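Local coordinates for protein alkane monooxygenase (Geobacillus thermodenitrificans, PDB 3B9O) that belongs to the luciferase-like monooxygenases of TIM-barrel fold and carries a bound flavin mononucleotide, at residues R70-A73 with V74-V78; D162-L165 with E166-K170. All blocks are in the same frame, centred on the assembly; numbering follows the deposited sequence.

Interaction 1: R70-A73 with V74-V78; sequences RDTA and VREAV
Ala-73 O accepts the bond that closes the C-terminal end of the short helix 71-75: Val-78 N donates to it over 2.8 Å, in the carbonyl plane and on a lone pair. Ala-77 has positive phi (53°), and with its own N bonded back to Val-74 O, at 3.3 Å, the turn is a Schellman motif. The reversal lays Val-78 against the residue it is bonded to, Val-78 CB standing 4.0 Å from Ala-73 CB. Ahead of the cap come three ordinary i to i+4 bonds, Val-74 N to Arg-70 O, Arg-75 N to Asp-71 O and Glu-76 N to Thr-72 O. On the outer surface the aliphatic part of Arg-70 runs alongside Val-74, its CG 4.0 Å from Val-74 CG2. Arg-75 folds back instead: a bend at chi3 (28°) brings its guanidinium round so that Asp-71 O lies over one face, near the rim, while the Asp-71 carboxylate is not in contact with it. Thr-72 and Glu-76 point the same way, against helix 305-316, where Thr-72 touches Glu-306 and Ala-310. Glu-76 OE1 is hydrogen-bonded to Ser-304 just before that helix. With chi1 at -62° the Glu-76 chain starts out beside its own backbone N, and its CG ends up 4.0 Å from Thr-72 CG2 and 3.3 Å from Thr-72 O.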
loop_
_atom_site.group_PDB
_atom_site.type_symbol
_atom_site.label_atom_id
_atom_site.label_comp_id
_atom_site.label_asym_id
_atom_site.label_seq_id
_atom_site.Cartn_x
_atom_site.Cartn_y
_atom_site.Cartn_z
ATOM N N ARG A 70 -11.291 -1.519 22.652
ATOM C CA ARG A 70 -10.561 -0.517 21.889
ATOM C C ARG A 70 -9.732 0.390 22.782
ATOM O O ARG A 70 -8.948 1.166 22.276
ATOM C CB ARG A 70 -11.552 0.349 21.110
ATOM C CG ARG A 70 -12.455 1.185 22.033
ATOM C CD ARG A 70 -13.431 2.072 21.264
ATOM N NE ARG A 70 -14.216 2.886 22.209
ATOM C CZ ARG A 70 -15.379 2.490 22.719
ATOM N NH1 ARG A 70 -15.911 1.335 22.311
ATOM N NH2 ARG A 70 -16.015 3.264 23.598
ATOM N N ASP A 71 -9.911 0.325 24.100
ATOM C CA ASP A 71 -9.303 1.345 24.981
ATOM C C ASP A 71 -7.790 1.514 24.870
ATOM O O ASP A 71 -7.294 2.633 24.945
ATOM C CB ASP A 71 -9.723 1.203 26.471
ATOM C CG ASP A 71 -11.233 1.478 26.698
ATOM O OD1 ASP A 71 -11.967 1.906 25.776
ATOM O OD2 ASP A 71 -11.704 1.237 27.824
ATOM N N THR A 72 -7.048 0.421 24.726
ATOM C CA THR A 72 -5.596 0.534 24.503
ATOM C C THR A 72 -5.278 1.251 23.183
ATOM O O THR A 72 -4.443 2.160 23.147
ATOM C CB THR A 72 -4.892 -0.838 24.526
ATOM O OG1 THR A 72 -5.114 -1.454 25.803
ATOM C CG2 THR A 72 -3.405 -0.679 24.323
ATOM N N ALA A 73 -5.952 0.839 22.101
ATOM C CA ALA A 73 -5.784 1.503 20.804
ATOM C C ALA A 73 -6.080 2.997 20.920
ATOM O O ALA A 73 -5.330 3.828 20.401
ATOM C CB ALA A 73 -6.679 0.854 19.770
ATOM N N VAL A 74 -7.170 3.339 21.626
ATOM C CA VAL A 74 -7.562 4.736 21.826
ATOM C C VAL A 74 -6.455 5.489 22.603
ATOM O O VAL A 74 -5.978 6.548 22.161
ATOM C CB VAL A 74 -8.994 4.880 22.477
ATOM C CG1 VAL A 74 -9.248 6.311 22.879
ATOM C CG2 VAL A 74 -10.118 4.404 21.494
ATOM N N ARG A 75 -6.007 4.925 23.737
ATOM C CA ARG A 75 -4.990 5.594 24.590
ATOM C C ARG A 75 -3.639 5.789 23.891
ATOM O O ARG A 75 -2.939 6.790 24.078
ATOM C CB ARG A 75 -4.774 4.791 25.890
ATOM C CG ARG A 75 -3.895 5.476 26.959
ATOM C CD ARG A 75 -4.103 4.812 28.369
ATOM N NE ARG A 75 -4.498 3.401 28.242
ATOM C CZ ARG A 75 -5.638 2.848 28.678
ATOM N NH1 ARG A 75 -6.553 3.544 29.364
ATOM N NH2 ARG A 75 -5.854 1.558 28.442
ATOM N N GLU A 76 -3.257 4.783 23.120
ATOM C CA GLU A 76 -1.942 4.760 22.470
ATOM C C GLU A 76 -2.012 5.299 21.026
ATOM O O GLU A 76 -1.022 5.224 20.291
ATOM C CB GLU A 76 -1.447 3.310 22.431
ATOM C CG GLU A 76 -1.247 2.675 23.796
ATOM C CD GLU A 76 0.161 2.864 24.348
ATOM O OE1 GLU A 76 1.086 3.225 23.580
ATOM O OE2 GLU A 76 0.339 2.628 25.561
ATOM N N ALA A 77 -3.184 5.792 20.619
ATOM C CA ALA A 77 -3.426 6.256 19.228
ATOM C C ALA A 77 -3.069 5.221 18.122
ATOM O O ALA A 77 -2.509 5.566 17.051
ATOM C CB ALA A 77 -2.733 7.595 18.989
ATOM N N VAL A 78 -3.416 3.973 18.389
ATOM C CA VAL A 78 -3.142 2.845 17.483
ATOM C C VAL A 78 -4.170 2.827 16.334
ATOM O O VAL A 78 -5.179 2.129 16.392
ATOM C CB VAL A 78 -3.071 1.476 18.281
ATOM C CG1 VAL A 78 -2.969 0.259 17.312
ATOM C CG2 VAL A 78 -1.898 1.494 19.265
#

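Interaction 2: D162-L165 with E166-K170; sequences DEYL and EVCYK
Leu-165 and Tyr-169, one helical turn apart, make the close-packed part of this contact. The bond from Tyr-169 N to Leu-165 O is 2.7 Å long and nearly straight (172° at the hydrogen), and the same oxygen also lies over one face of the tyrosine ring, near the rim, 3.1 Å from Tyr-169 CG. With chi1 near -63° the ring starts out beside its own backbone N and swings back over the preceding turn, which carries its outer end to the leucine: Leu-165 CD1 is 3.6 Å from Tyr-169 OH and Leu-165 CD2 4.0 Å from Tyr-169 CE2. That hydroxyl is hydrogen-bonded to His-240 ND1 of helix 231-240, on which Leu-165 also packs. On another side of the turn Cys-168 SG approaches the Tyr-164 ring obliquely, 3.8 Å from Tyr-164 CE2, a sulfur-aromatic contact covered by Pro-112 of helix 112-125. All this belongs to the middle of the long helix 154-174, one of the helices of a TIM-barrel protein, here packed against helices 112-125 and 231-240. The looser side is that of Glu-166 and Lys-170, both partly exposed; the buried Glu-163 only borders it, its CG 3.8 Å from Glu-166 OE2. The Glu-163 carboxylate is hydrogen-bonded to Tyr-205 N, Phe-206 N and His-201 NE2. Glu-166 OE1 forms a salt bridge with Lys-170 NZ, 3.0 Å away and above the carboxylate plane; Lys-170 NZ also hydrogen-bonds His-201 ND1, on the same ring whose NE2 meets Glu-163.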
loop_
_atom_site.group_PDB
_atom_site.type_symbol
_atom_site.label_atom_id
_atom_site.label_comp_id
_atom_site.label_asym_id
_atom_site.label_seq_id
_atom_site.Cartn_x
_atom_site.Cartn_y
_atom_site.Cartn_z
ATOM N N ASP A 162 -12.531 -10.613 -5.887
ATOM C CA ASP A 162 -12.453 -10.998 -7.279
ATOM C C ASP A 162 -13.537 -10.308 -8.112
ATOM O O ASP A 162 -13.241 -9.687 -9.136
ATOM C CB ASP A 162 -12.593 -12.522 -7.442
ATOM C CG ASP A 162 -11.292 -13.261 -7.238
ATOM O OD1 ASP A 162 -11.326 -14.355 -6.632
ATOM O OD2 ASP A 162 -10.224 -12.789 -7.700
ATOM N N GLU A 163 -14.785 -10.391 -7.642
ATOM C CA GLU A 163 -15.917 -9.878 -8.419
ATOM C C GLU A 163 -15.927 -8.332 -8.361
ATOM O O GLU A 163 -16.314 -7.690 -9.322
ATOM C CB GLU A 163 -17.249 -10.403 -7.871
ATOM C CG GLU A 163 -18.378 -10.254 -8.876
ATOM C CD GLU A 163 -19.732 -10.598 -8.321
ATOM O OE1 GLU A 163 -19.866 -11.519 -7.482
ATOM O OE2 GLU A 163 -20.671 -9.930 -8.715
ATOM N N TYR A 164 -15.495 -7.774 -7.224
ATOM C CA TYR A 164 -15.369 -6.331 -7.049
ATOM C C TYR A 164 -14.426 -5.771 -8.152
ATOM O O TYR A 164 -14.751 -4.793 -8.841
ATOM C CB TYR A 164 -14.808 -6.052 -5.636
ATOM C CG TYR A 164 -15.014 -4.633 -5.153
ATOM C CD1 TYR A 164 -15.901 -4.363 -4.101
ATOM C CD2 TYR A 164 -14.339 -3.554 -5.767
ATOM C CE1 TYR A 164 -16.127 -3.080 -3.632
ATOM C CE2 TYR A 164 -14.570 -2.220 -5.307
ATOM C CZ TYR A 164 -15.461 -2.007 -4.243
ATOM O OH TYR A 164 -15.692 -0.717 -3.814
ATOM N N LEU A 165 -13.256 -6.380 -8.269
ATOM C CA LEU A 165 -12.300 -6.043 -9.342
ATOM C C LEU A 165 -12.878 -6.295 -10.744
ATOM O O LEU A 165 -12.666 -5.494 -11.644
ATOM C CB LEU A 165 -10.967 -6.758 -9.127
ATOM C CG LEU A 165 -9.968 -6.067 -8.171
ATOM C CD1 LEU A 165 -8.755 -6.937 -8.134
ATOM C CD2 LEU A 165 -9.569 -4.677 -8.672
ATOM N N GLU A 166 -13.624 -7.394 -10.923
ATOM C CA GLU A 166 -14.287 -7.706 -12.211
ATOM C C GLU A 166 -15.103 -6.480 -12.635
ATOM O O GLU A 166 -14.995 -6.009 -13.777
ATOM C CB GLU A 166 -15.221 -8.948 -12.073
ATOM C CG GLU A 166 -15.643 -9.599 -13.424
ATOM C CD GLU A 166 -16.755 -10.744 -13.377
ATOM O OE1 GLU A 166 -17.257 -11.058 -14.508
ATOM O OE2 GLU A 166 -17.137 -11.310 -12.279
ATOM N N VAL A 167 -15.908 -5.983 -11.691
ATOM C CA VAL A 167 -16.807 -4.813 -11.895
ATOM C C VAL A 167 -16.021 -3.556 -12.239
ATOM O O VAL A 167 -16.334 -2.880 -13.228
ATOM C CB VAL A 167 -17.714 -4.531 -10.636
ATOM C CG1 VAL A 167 -18.502 -3.251 -10.799
ATOM C CG2 VAL A 167 -18.671 -5.740 -10.355
ATOM N N CYS A 168 -14.979 -3.269 -11.444
ATOM C CA CYS A 168 -14.126 -2.099 -11.686
ATOM C C CYS A 168 -13.425 -2.198 -13.031
ATOM O O CYS A 168 -13.467 -1.249 -13.841
ATOM C CB CYS A 168 -13.137 -1.905 -10.509
ATOM S SG CYS A 168 -14.032 -1.422 -9.013
ATOM N N TYR A 169 -12.835 -3.363 -13.326
ATOM C CA TYR A 169 -12.200 -3.556 -14.659
ATOM C C TYR A 169 -13.186 -3.294 -15.811
ATOM O O TYR A 169 -12.843 -2.599 -16.766
ATOM C CB TYR A 169 -11.644 -4.982 -14.857
ATOM C CG TYR A 169 -10.527 -5.439 -13.937
ATOM C CD1 TYR A 169 -10.398 -6.799 -13.627
ATOM C CD2 TYR A 169 -9.599 -4.530 -13.376
ATOM C CE1 TYR A 169 -9.383 -7.273 -12.805
ATOM C CE2 TYR A 169 -8.551 -4.997 -12.538
ATOM C CZ TYR A 169 -8.473 -6.372 -12.254
ATOM O OH TYR A 169 -7.468 -6.849 -11.456
ATOM N N LYS A 170 -14.409 -3.852 -15.736
ATOM C CA LYS A 170 -15.413 -3.590 -16.803
ATOM C C LYS A 170 -15.721 -2.099 -16.964
ATOM O O LYS A 170 -15.701 -1.586 -18.059
ATOM C CB LYS A 170 -16.699 -4.356 -16.550
ATOM C CG LYS A 170 -16.544 -5.890 -16.741
ATOM C CD LYS A 170 -17.733 -6.616 -16.088
ATOM C CE LYS A 170 -17.482 -8.113 -16.245
ATOM N NZ LYS A 170 -18.691 -8.893 -15.982
#

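How the interactions relate
Both contacts lie in the luciferase-like monooxygenase part of the chain, interaction 1 earlier than interaction 2, but they do not touch: their centres are 35 Å apart and their nearest atoms about 23 Å. The bound flavin mononucleotide gives them a common reference point, since the side chain of Val-78 lies about 12 Å from it and that of Asp-162 likewise about 12 Å. Neither is therefore in direct contact with the flavin through those residues. They differ in setting as well: residues 70-78 span a short helix, 71-75, and the Schellman turn that ends it, with several exposed side chains, while residues 162-170 sit mid-way along a long helix and are mostly buried.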